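Local structure of 6-phosphogluconolactonase (3CSS) at residues P6-C11 and L255-G260; T180-V185 and S205-Q210; K213-L218 and R247-S252; N225-G230 and P241-L246. The protein probably catalyses the hydrolysis of 6-phosphogluconolactone to 6-phosphogluconate, the second step of the oxidative pentose phosphate pathway. All coordinates share one frame; numbering follows the deposited sequence. Where two conformers were deposited one is given.

Interaction 1 of 4, residues P6-C11 and L255-G260; sequences PTVKIC and LLLDPG
Strand 7-10 lies parallel to strand 255-257, with Val8, Lys9 and Ile10 paired to Leu255, Leu256 and Leu257. The two axes come within 4.9 Å and differ by only 12° in direction. Four backbone hydrogen bonds form a parallel ladder. Leu255 N donates to Thr7 O, and Lys9 N to Leu255 O. Leu257 N then donates to Lys9 O, and Cys11 N closes the series on Leu257 O at 2.6 Å. All four are close to straight at the hydrogen. CA-H...O contacts fill in between them, among them Ile10 CA to Leu257 O at 3.3 Å.

The apolar contacts fall on both faces of the sheet. On one face Ile10 CD1 presses on Leu257 CB at 3.5 Å, tighter than usual carbon packing. With CG1 beside the backbone N (chi1 -61°) and a second bend at chi2, the Ile10 end turns back onto the neighbouring strand. Leu257 CD1 also meets Val8 CG1 at 4.1 Å. Helix 225-232 packs on this face through Val228, which touches Leu257. On the other face Lys9 CB rests 3.9 Å from Leu256 CD2, while the amino end leads away. Helix 14-30 lies over Leu256 there. Beyond the strands, Pro259 CD sits 3.1 Å from Cys11 O.

Strand 7-10 is an outermost strand of the mixed sheet in this Rossmann-like fold. The ladder joins the N-terminal strand to the last one. Backbone polar groups are paired along the seam, and the leucines on either face supply apolar cover toward the helices.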
# COMPACT_ATOMS: atom_id res chain seq x y z
N PRO A 6 -16.93 6.16 -0.91
CA PRO A 6 -15.60 6.71 -0.62
C PRO A 6 -15.62 8.21 -0.54
O PRO A 6 -16.45 8.87 -1.17
CB PRO A 6 -14.77 6.29 -1.85
CG PRO A 6 -15.77 6.17 -2.93
CD PRO A 6 -17.03 5.67 -2.30
N THR A 7 -14.72 8.76 0.26
CA THR A 7 -14.43 10.17 0.20
C THR A 7 -13.56 10.41 -1.04
O THR A 7 -12.58 9.70 -1.26
CB THR A 7 -13.69 10.63 1.48
OG1 THR A 7 -14.58 10.49 2.61
CG2 THR A 7 -13.25 12.09 1.36
N VAL A 8 -13.88 11.41 -1.84
CA VAL A 8 -13.06 11.78 -3.00
C VAL A 8 -12.69 13.25 -2.89
O VAL A 8 -13.56 14.10 -2.75
CB VAL A 8 -13.77 11.55 -4.33
CG1 VAL A 8 -12.89 12.03 -5.51
CG2 VAL A 8 -14.16 10.08 -4.49
N LYS A 9 -11.39 13.52 -2.91
CA LYS A 9 -10.87 14.91 -2.82
C LYS A 9 -9.95 15.15 -4.01
O LYS A 9 -8.89 14.53 -4.14
CB LYS A 9 -10.14 15.17 -1.51
CG LYS A 9 -9.70 16.62 -1.33
CD LYS A 9 -8.94 16.80 -0.02
CE LYS A 9 -8.39 18.20 0.09
NZ LYS A 9 -9.49 19.19 0.26
N ILE A 10 -10.39 16.02 -4.90
CA ILE A 10 -9.61 16.41 -6.05
C ILE A 10 -8.77 17.58 -5.64
O ILE A 10 -9.29 18.68 -5.36
CB ILE A 10 -10.48 16.83 -7.26
CG1 ILE A 10 -11.36 15.67 -7.71
CG2 ILE A 10 -9.57 17.30 -8.41
CD1 ILE A 10 -10.65 14.49 -8.06
N CYS A 11 -7.47 17.36 -5.64
CA CYS A 11 -6.49 18.33 -5.21
C CYS A 11 -5.96 19.04 -6.46
O CYS A 11 -6.14 18.55 -7.58
CB CYS A 11 -5.41 17.59 -4.45
SG CYS A 11 -6.00 16.67 -2.96
N LEU A 255 -10.03 8.64 -1.76
CA LEU A 255 -9.26 8.85 -3.00
C LEU A 255 -8.81 10.32 -3.04
O LEU A 255 -9.64 11.21 -3.08
CB LEU A 255 -10.09 8.56 -4.24
CG LEU A 255 -10.78 7.20 -4.33
CD1 LEU A 255 -11.38 7.02 -5.77
CD2 LEU A 255 -9.86 6.06 -3.99
N LEU A 256 -7.49 10.54 -2.98
CA LEU A 256 -6.87 11.85 -3.13
C LEU A 256 -6.28 11.93 -4.53
O LEU A 256 -5.34 11.21 -4.84
CB LEU A 256 -5.76 12.03 -2.06
CG LEU A 256 -6.22 11.87 -0.60
CD1 LEU A 256 -5.03 11.96 0.38
CD2 LEU A 256 -7.32 12.86 -0.23
N LEU A 257 -6.87 12.79 -5.36
CA LEU A 257 -6.65 12.77 -6.79
C LEU A 257 -6.25 14.15 -7.25
O LEU A 257 -6.65 15.14 -6.64
CB LEU A 257 -7.94 12.38 -7.51
CG LEU A 257 -8.59 11.05 -7.13
CD1 LEU A 257 -9.86 10.89 -7.96
CD2 LEU A 257 -7.62 9.86 -7.31
N ASP A 258 -5.52 14.23 -8.36
CA ASP A 258 -5.25 15.52 -8.98
C ASP A 258 -6.31 15.72 -10.08
O ASP A 258 -7.15 14.82 -10.30
CB ASP A 258 -3.80 15.59 -9.47
CG ASP A 258 -3.59 15.00 -10.84
OD1 ASP A 258 -2.62 15.45 -11.49
OD2 ASP A 258 -4.36 14.12 -11.28
N PRO A 259 -6.31 16.88 -10.74
CA PRO A 259 -7.43 17.16 -11.64
C PRO A 259 -7.55 16.17 -12.82
O PRO A 259 -8.68 15.77 -13.17
CB PRO A 259 -7.18 18.59 -12.11
CG PRO A 259 -6.31 19.19 -11.04
CD PRO A 259 -5.44 18.06 -10.56
N GLY A 260 -6.42 15.74 -13.38
CA GLY A 260 -6.46 14.78 -14.50
C GLY A 260 -7.01 13.42 -14.07
O GLY A 260 -7.85 12.84 -14.78

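Interaction 2 of 4, residues T180-V185 and S205-Q210; sequences TDEEHV and SKTVIQ
Glu182 and Lys206 reach across to each other with both side chains bent. Glu182 folds at chi2 and Lys206 at chi3, and the two chains cross at an angle. In one of its two conformers Glu182 puts OE2 2.8 Å from Lys206 NZ, a salt bridge whose hydrogen bond is weak. The same NZ also bonds to Ala179 O, so the ammonium group has a second partner on the loop. In that conformer the other carboxylate oxygen, Glu182 OE1, lies 3.5 Å from Thr207 OG1.

Ser205 points its hydroxyl at the loop. OG stands between its own backbone N and carbonyl carbon (chi1 64°), and donates to His184 O at 2.8 Å in the carbonyl plane. This OG also accepts a weak bond from Val208 N. Ser205 is thus the N-cap of helix 206-211, which follows directly on strand 201-204 of the sheet. Ser205 N donates to Val185 O at 3.0 Å. A water links Asp181 O with Lys206 N, adding a bridge to the first turn.

Val185 CG1 meets Val208 CG2 at 3.8 Å, the two side chains crossing. Within the loop, Asp181 OD1 accepts from Glu183 N, an Asx turn, and from His184 N, which makes the wider Asx motif. These bonds fix the backbone ahead of His184 O. Asp181 OD2 takes His184 ND1 on its syn lone pair at 2.8 Å, and Ser187 OG is a further partner of that oxygen. The His184 ring also meets Trp127 of helix 123-140, with the planes at about 55°.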
# COMPACT_ATOMS: atom_id res chain seq x y z
N THR A 180 -5.86 -12.65 -7.86
CA THR A 180 -6.91 -13.59 -7.45
C THR A 180 -6.54 -14.38 -6.20
O THR A 180 -7.19 -15.39 -5.88
CB THR A 180 -7.28 -14.58 -8.61
OG1 THR A 180 -6.12 -15.33 -9.02
CG2 THR A 180 -7.85 -13.81 -9.79
N ASP A 181 -5.55 -13.90 -5.45
CA ASP A 181 -5.10 -14.60 -4.26
C ASP A 181 -5.99 -14.23 -3.10
O ASP A 181 -5.90 -13.11 -2.59
CB ASP A 181 -3.65 -14.27 -3.94
CG ASP A 181 -3.07 -15.14 -2.82
OD1 ASP A 181 -3.85 -15.69 -2.00
OD2 ASP A 181 -1.83 -15.26 -2.77
N GLU A 182 -6.86 -15.16 -2.71
CA GLU A 182 -7.76 -14.99 -1.56
C GLU A 182 -7.35 -15.85 -0.37
O GLU A 182 -8.12 -16.01 0.57
CB GLU A 182 -9.20 -15.37 -1.96
CG GLU A 182 -9.80 -14.56 -3.10
CD GLU A 182 -9.92 -13.07 -2.78
OE1 GLU A 182 -9.81 -12.68 -1.59
OE2 GLU A 182 -10.14 -12.29 -3.73
N GLU A 183 -6.13 -16.38 -0.41
CA GLU A 183 -5.66 -17.38 0.56
C GLU A 183 -4.50 -16.92 1.45
O GLU A 183 -4.24 -17.53 2.50
CB GLU A 183 -5.20 -18.64 -0.19
CG GLU A 183 -6.31 -19.36 -0.95
CD GLU A 183 -5.81 -20.60 -1.69
OE1 GLU A 183 -4.58 -20.71 -1.93
OE2 GLU A 183 -6.65 -21.46 -2.03
N HIS A 184 -3.75 -15.91 1.04
CA HIS A 184 -2.56 -15.49 1.77
C HIS A 184 -2.67 -14.06 2.29
O HIS A 184 -3.43 -13.25 1.77
CB HIS A 184 -1.31 -15.62 0.88
CG HIS A 184 -1.11 -16.99 0.32
ND1 HIS A 184 -1.53 -17.34 -0.95
CD2 HIS A 184 -0.53 -18.10 0.84
CE1 HIS A 184 -1.21 -18.60 -1.18
NE2 HIS A 184 -0.61 -19.09 -0.11
N VAL A 185 -1.90 -13.77 3.34
CA VAL A 185 -1.72 -12.40 3.83
C VAL A 185 -0.79 -11.61 2.89
O VAL A 185 -1.05 -10.45 2.59
CB VAL A 185 -1.12 -12.39 5.26
CG1 VAL A 185 -0.73 -11.01 5.71
CG2 VAL A 185 -2.11 -13.01 6.27
N SER A 205 -2.25 -8.71 0.41
CA SER A 205 -3.30 -9.25 -0.43
C SER A 205 -4.53 -8.37 -0.41
O SER A 205 -4.67 -7.49 0.43
CB SER A 205 -3.67 -10.65 0.08
OG SER A 205 -4.21 -10.56 1.40
N LYS A 206 -5.44 -8.60 -1.35
CA LYS A 206 -6.74 -7.92 -1.36
C LYS A 206 -7.41 -8.01 0.01
O LYS A 206 -7.98 -7.04 0.49
CB LYS A 206 -7.65 -8.51 -2.43
CG LYS A 206 -7.17 -8.28 -3.84
CD LYS A 206 -8.17 -8.77 -4.90
CE LYS A 206 -8.41 -10.25 -4.82
NZ LYS A 206 -9.43 -10.68 -5.86
N THR A 207 -7.36 -9.20 0.61
CA THR A 207 -7.99 -9.46 1.91
C THR A 207 -7.51 -8.51 3.00
O THR A 207 -8.31 -7.92 3.73
CB THR A 207 -7.72 -10.91 2.36
OG1 THR A 207 -8.10 -11.80 1.31
CG2 THR A 207 -8.55 -11.25 3.60
N VAL A 208 -6.20 -8.35 3.10
CA VAL A 208 -5.63 -7.46 4.13
C VAL A 208 -6.15 -6.06 3.90
O VAL A 208 -6.60 -5.38 4.82
CB VAL A 208 -4.10 -7.47 4.12
CG1 VAL A 208 -3.56 -6.46 5.12
CG2 VAL A 208 -3.57 -8.86 4.44
N ILE A 209 -6.11 -5.62 2.65
CA ILE A 209 -6.58 -4.27 2.32
C ILE A 209 -8.06 -4.08 2.65
O ILE A 209 -8.47 -3.04 3.18
CB ILE A 209 -6.25 -3.93 0.83
CG1 ILE A 209 -4.73 -3.91 0.66
CG2 ILE A 209 -6.82 -2.59 0.44
CD1 ILE A 209 -4.25 -3.93 -0.77
N GLN A 210 -8.86 -5.12 2.40
CA GLN A 210 -10.30 -5.09 2.62
C GLN A 210 -10.71 -5.20 4.11
O GLN A 210 -11.87 -4.97 4.44
CB GLN A 210 -10.97 -6.18 1.79
CG GLN A 210 -10.92 -5.90 0.30
CD GLN A 210 -11.41 -7.05 -0.53
OE1 GLN A 210 -11.31 -8.20 -0.10
NE2 GLN A 210 -11.90 -6.77 -1.73
O HOH W 1 -4.53 -10.72 -3.19
O HOH W 2 -11.04 -10.26 -1.88

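Interaction 3 of 4, residues K213-L218 and R247-S252; sequences KHVVVL and RDCRGS
Lys213 and His214 run beside Gly251 and Ser252 in parallel, with a single bridge between His214 and Ser252. Ser252 N donates to Lys213 O at 2.9 Å. Val215 N donates to Ser252 O at 2.8 Å.

His214 and Ser252 project to the same face of the sheet and meet there. Ser252 OG lies in the plane of the imidazole at its edge, 2.9 Å from His214 ND1. Either atom could be the donor. OG is set between the backbone N and the carbonyl carbon (chi1 73°), and this brings the hydroxyl to the ND1 edge of the ring. A water bonds to Ser252 OG and to Val215 O, extending the polar link along the strand. Gly251 CA lies 3.2 Å from Lys213 O, a close backbone approach at a residue without a side chain. Val215 CG2 meets Cys249 SG at 4.1 Å, the apolar part of the contact.

The bridge is at the start of two neighbouring parallel strands, 214-219 and 252-257. Strand 158-162 flanks the first on its other side. Val215 also touches Ile209 of helix 206-211, and Arg250 bonds to Gln210 O in that helix.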
# COMPACT_ATOMS: atom_id res chain seq x y z
N LYS A 213 -8.78 -0.64 8.53
CA LYS A 213 -9.71 0.38 9.03
C LYS A 213 -9.91 1.57 8.10
O LYS A 213 -11.04 2.05 7.94
CB LYS A 213 -9.25 0.86 10.42
CG LYS A 213 -9.15 -0.25 11.45
CD LYS A 213 -10.45 -1.00 11.63
CE LYS A 213 -10.41 -1.90 12.86
NZ LYS A 213 -11.69 -2.62 13.06
N HIS A 214 -8.83 2.02 7.48
CA HIS A 214 -8.83 3.16 6.56
C HIS A 214 -7.88 2.86 5.39
O HIS A 214 -6.74 2.38 5.58
CB HIS A 214 -8.38 4.43 7.28
CG HIS A 214 -9.08 4.69 8.57
ND1 HIS A 214 -10.36 5.20 8.62
CD2 HIS A 214 -8.69 4.51 9.86
CE1 HIS A 214 -10.74 5.30 9.89
NE2 HIS A 214 -9.74 4.91 10.66
N VAL A 215 -8.35 3.15 4.19
CA VAL A 215 -7.53 3.00 2.98
C VAL A 215 -7.48 4.38 2.33
O VAL A 215 -8.51 5.02 2.15
CB VAL A 215 -8.13 1.95 2.01
CG1 VAL A 215 -7.34 1.88 0.73
CG2 VAL A 215 -8.22 0.57 2.68
N VAL A 216 -6.28 4.83 1.99
CA VAL A 216 -6.09 6.16 1.40
C VAL A 216 -5.26 6.00 0.12
O VAL A 216 -4.10 5.60 0.15
CB VAL A 216 -5.37 7.13 2.37
CG1 VAL A 216 -5.15 8.53 1.69
CG2 VAL A 216 -6.13 7.22 3.70
N VAL A 217 -5.89 6.31 -1.01
CA VAL A 217 -5.24 6.23 -2.31
C VAL A 217 -4.81 7.63 -2.71
O VAL A 217 -5.60 8.58 -2.64
CB VAL A 217 -6.22 5.70 -3.40
CG1 VAL A 217 -5.49 5.55 -4.76
CG2 VAL A 217 -6.94 4.38 -2.96
N LEU A 218 -3.55 7.76 -3.14
CA LEU A 218 -3.03 8.99 -3.76
C LEU A 218 -2.73 8.69 -5.21
O LEU A 218 -1.89 7.82 -5.49
CB LEU A 218 -1.73 9.42 -3.07
CG LEU A 218 -1.78 9.96 -1.62
CD1 LEU A 218 -1.93 8.87 -0.65
CD2 LEU A 218 -0.47 10.70 -1.33
N ARG A 247 -13.86 -1.53 -3.76
CA ARG A 247 -15.28 -1.35 -3.49
C ARG A 247 -15.76 -2.23 -2.35
O ARG A 247 -16.79 -1.93 -1.72
CB ARG A 247 -16.11 -1.64 -4.74
CG ARG A 247 -15.94 -0.64 -5.87
CD ARG A 247 -16.96 -0.85 -6.99
NE ARG A 247 -18.30 -0.52 -6.53
CZ ARG A 247 -18.79 0.72 -6.50
NH1 ARG A 247 -18.08 1.75 -6.92
NH2 ARG A 247 -20.01 0.92 -6.04
N ASP A 248 -15.05 -3.34 -2.11
CA ASP A 248 -15.41 -4.32 -1.08
C ASP A 248 -14.63 -4.16 0.22
O ASP A 248 -14.67 -5.05 1.09
CB ASP A 248 -15.25 -5.73 -1.63
CG ASP A 248 -16.24 -6.06 -2.71
OD1 ASP A 248 -17.40 -5.62 -2.61
OD2 ASP A 248 -15.83 -6.75 -3.67
N CYS A 249 -13.93 -3.03 0.37
CA CYS A 249 -13.27 -2.70 1.62
C CYS A 249 -14.28 -2.55 2.72
O CYS A 249 -15.34 -1.95 2.55
CB CYS A 249 -12.48 -1.41 1.52
SG CYS A 249 -10.93 -1.58 0.56
N ARG A 250 -13.96 -3.13 3.85
CA ARG A 250 -14.81 -2.98 5.06
C ARG A 250 -14.52 -1.69 5.81
O ARG A 250 -15.35 -1.24 6.62
CB ARG A 250 -14.60 -4.16 5.99
CG ARG A 250 -14.98 -5.46 5.34
CD ARG A 250 -14.63 -6.63 6.20
NE ARG A 250 -14.92 -7.89 5.53
CZ ARG A 250 -14.17 -8.44 4.58
NH1 ARG A 250 -13.06 -7.86 4.16
NH2 ARG A 250 -14.53 -9.61 4.05
N GLY A 251 -13.33 -1.12 5.57
CA GLY A 251 -12.94 0.14 6.16
C GLY A 251 -13.36 1.32 5.32
O GLY A 251 -14.07 1.16 4.32
N SER A 252 -12.95 2.51 5.74
CA SER A 252 -13.21 3.71 4.96
C SER A 252 -12.25 3.72 3.78
O SER A 252 -11.14 3.15 3.85
CB SER A 252 -12.98 4.96 5.79
OG SER A 252 -11.61 5.22 6.03
O HOH W 3 -9.94 6.50 4.37

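Interaction 4 of 4, residues N225-G230 and P241-L246; sequences NWVVRG and PVSRFL
Gly230 O receives Arg244 NH1 at 2.9 Å, with an angle of 152° at the hydrogen. The oxygen lies in the plane of the guanidinium, at its edge. On the carbonyl side the donor is tilted 31° from the plane. Arg244 reaches it by a chain extended from CG to NE, with CG trans to the backbone N (chi1 -169°). The same NH1 also bonds to Ser233 O, so one nitrogen joins two carbonyls near the end of helix 225-232.

Pro241 is wedged against this helix. Its CD packs 3.6 Å from Gly230 CA, close because the glycine has no side chain. Its CG lies 3.6 Å from Val227 O. Pro241 CB touches Val227 CG1 and Trp226 CZ3, both at 3.9 Å. The six-membered end of the indole reaches the proline, while Trp226 NE1 is held by Ser165 O. Val227 CG2 sits over the centre of one face of the indole. Further along, in one of the two Ser243 conformers, Val227 CG1 meets Ser243 OG at 3.5 Å. There the hydroxyl bonds to Gly167 O.

The contact joins helix 225-232 to the 3-10 segment that precedes strand 252-257. Apart from the arginine bond the packing is mostly of carbon atoms, close and fitted to a glycine. The positive guanidinium beside carbonyls at the helix C-terminal end probably gains from the helix dipole, though Arg247 NE lies close to Arg244 NH2, a like charge.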
# COMPACT_ATOMS: atom_id res chain seq x y z
N ASN A 225 -7.27 8.27 -14.99
CA ASN A 225 -8.69 8.62 -14.94
C ASN A 225 -9.58 7.40 -15.18
O ASN A 225 -10.57 7.24 -14.50
CB ASN A 225 -8.99 9.75 -15.92
CG ASN A 225 -10.44 10.23 -15.85
OD1 ASN A 225 -11.12 10.26 -16.87
ND2 ASN A 225 -10.90 10.61 -14.67
N TRP A 226 -9.21 6.53 -16.12
CA TRP A 226 -10.05 5.37 -16.40
C TRP A 226 -10.09 4.43 -15.20
O TRP A 226 -11.08 3.72 -14.98
CB TRP A 226 -9.55 4.62 -17.63
CG TRP A 226 -8.30 3.78 -17.48
CD1 TRP A 226 -7.01 4.19 -17.70
CD2 TRP A 226 -8.22 2.40 -17.11
NE1 TRP A 226 -6.15 3.17 -17.49
CE2 TRP A 226 -6.85 2.05 -17.12
CE3 TRP A 226 -9.16 1.44 -16.74
CZ2 TRP A 226 -6.40 0.77 -16.80
CZ3 TRP A 226 -8.71 0.16 -16.44
CH2 TRP A 226 -7.35 -0.16 -16.47
N VAL A 227 -8.99 4.41 -14.46
CA VAL A 227 -8.92 3.59 -13.25
C VAL A 227 -9.87 4.13 -12.19
O VAL A 227 -10.66 3.40 -11.58
CB VAL A 227 -7.47 3.55 -12.71
CG1 VAL A 227 -7.41 2.71 -11.42
CG2 VAL A 227 -6.48 3.03 -13.81
N VAL A 228 -9.77 5.43 -11.94
CA VAL A 228 -10.65 6.06 -10.97
C VAL A 228 -12.13 5.84 -11.34
O VAL A 228 -12.94 5.41 -10.51
CB VAL A 228 -10.33 7.58 -10.94
CG1 VAL A 228 -11.39 8.33 -10.14
CG2 VAL A 228 -8.94 7.85 -10.34
N ARG A 229 -12.49 6.10 -12.59
CA ARG A 229 -13.89 5.95 -12.99
C ARG A 229 -14.34 4.48 -12.94
O ARG A 229 -15.52 4.20 -12.63
CB ARG A 229 -14.14 6.61 -14.34
CG ARG A 229 -14.20 8.12 -14.22
CD ARG A 229 -14.40 8.79 -15.55
NE ARG A 229 -13.29 8.49 -16.45
CZ ARG A 229 -13.37 7.63 -17.45
NH1 ARG A 229 -14.50 6.96 -17.67
NH2 ARG A 229 -12.31 7.43 -18.23
N GLY A 230 -13.42 3.55 -13.20
CA GLY A 230 -13.71 2.12 -13.15
C GLY A 230 -13.88 1.59 -11.74
O GLY A 230 -14.58 0.60 -11.51
N PRO A 241 -10.66 -1.86 -13.94
CA PRO A 241 -9.34 -1.99 -13.30
C PRO A 241 -9.33 -3.04 -12.21
O PRO A 241 -10.34 -3.22 -11.53
CB PRO A 241 -9.12 -0.60 -12.68
CG PRO A 241 -10.48 -0.13 -12.34
CD PRO A 241 -11.40 -0.67 -13.45
N VAL A 242 -8.20 -3.73 -12.04
CA VAL A 242 -8.10 -4.73 -11.00
C VAL A 242 -8.37 -4.09 -9.61
O VAL A 242 -8.96 -4.74 -8.72
CB VAL A 242 -6.74 -5.48 -11.06
CG1 VAL A 242 -5.64 -4.57 -10.60
CG2 VAL A 242 -6.79 -6.80 -10.28
N SER A 243 -8.08 -2.79 -9.48
CA SER A 243 -8.30 -2.08 -8.21
C SER A 243 -9.78 -1.84 -7.83
O SER A 243 -10.07 -1.36 -6.73
CB SER A 243 -7.50 -0.78 -8.20
OG SER A 243 -7.88 0.03 -9.29
N ARG A 244 -10.73 -2.24 -8.70
CA ARG A 244 -12.14 -2.25 -8.33
C ARG A 244 -12.42 -3.11 -7.08
O ARG A 244 -13.45 -2.91 -6.43
CB ARG A 244 -13.01 -2.68 -9.51
CG ARG A 244 -14.50 -2.47 -9.28
CD ARG A 244 -15.35 -2.80 -10.51
NE ARG A 244 -16.79 -2.74 -10.17
CZ ARG A 244 -17.54 -1.65 -10.12
NH1 ARG A 244 -17.05 -0.46 -10.40
NH2 ARG A 244 -18.82 -1.75 -9.81
N PHE A 245 -11.51 -4.02 -6.69
CA PHE A 245 -11.70 -4.75 -5.42
C PHE A 245 -11.83 -3.81 -4.21
O PHE A 245 -12.36 -4.21 -3.15
CB PHE A 245 -10.60 -5.80 -5.19
CG PHE A 245 -9.29 -5.24 -4.71
CD1 PHE A 245 -9.07 -4.98 -3.36
CD2 PHE A 245 -8.24 -5.00 -5.61
CE1 PHE A 245 -7.86 -4.44 -2.93
CE2 PHE A 245 -7.01 -4.50 -5.18
CZ PHE A 245 -6.83 -4.22 -3.84
N LEU A 246 -11.33 -2.59 -4.33
CA LEU A 246 -11.47 -1.59 -3.25
C LEU A 246 -12.93 -1.30 -2.85
O LEU A 246 -13.21 -0.91 -1.71
CB LEU A 246 -10.75 -0.30 -3.64
CG LEU A 246 -9.23 -0.37 -3.70
CD1 LEU A 246 -8.67 0.94 -4.27
CD2 LEU A 246 -8.60 -0.72 -2.31

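From the N terminus, strand 7-10 comes first but finds its partner only near the end of the chain, in 255-260. Interaction 1 therefore spans a long loop that contains the other three. Interaction 2 follows, a short closure between the loop 180-185 and helix 206-211. It is complete before interaction 3 opens at 213-218. Interaction 3 closes at 247-252 and encloses interaction 4, which joins helix 225-232 to 241-246. None of the loops cross. Interactions 1 and 3 share the sheet through neighbouring strands 252-257 and 214-219. The end of helix 206-211 links interaction 2 to interactions 3 and 4. Interactions 1 and 4 meet where helix 225-232 packs on strand 252-257.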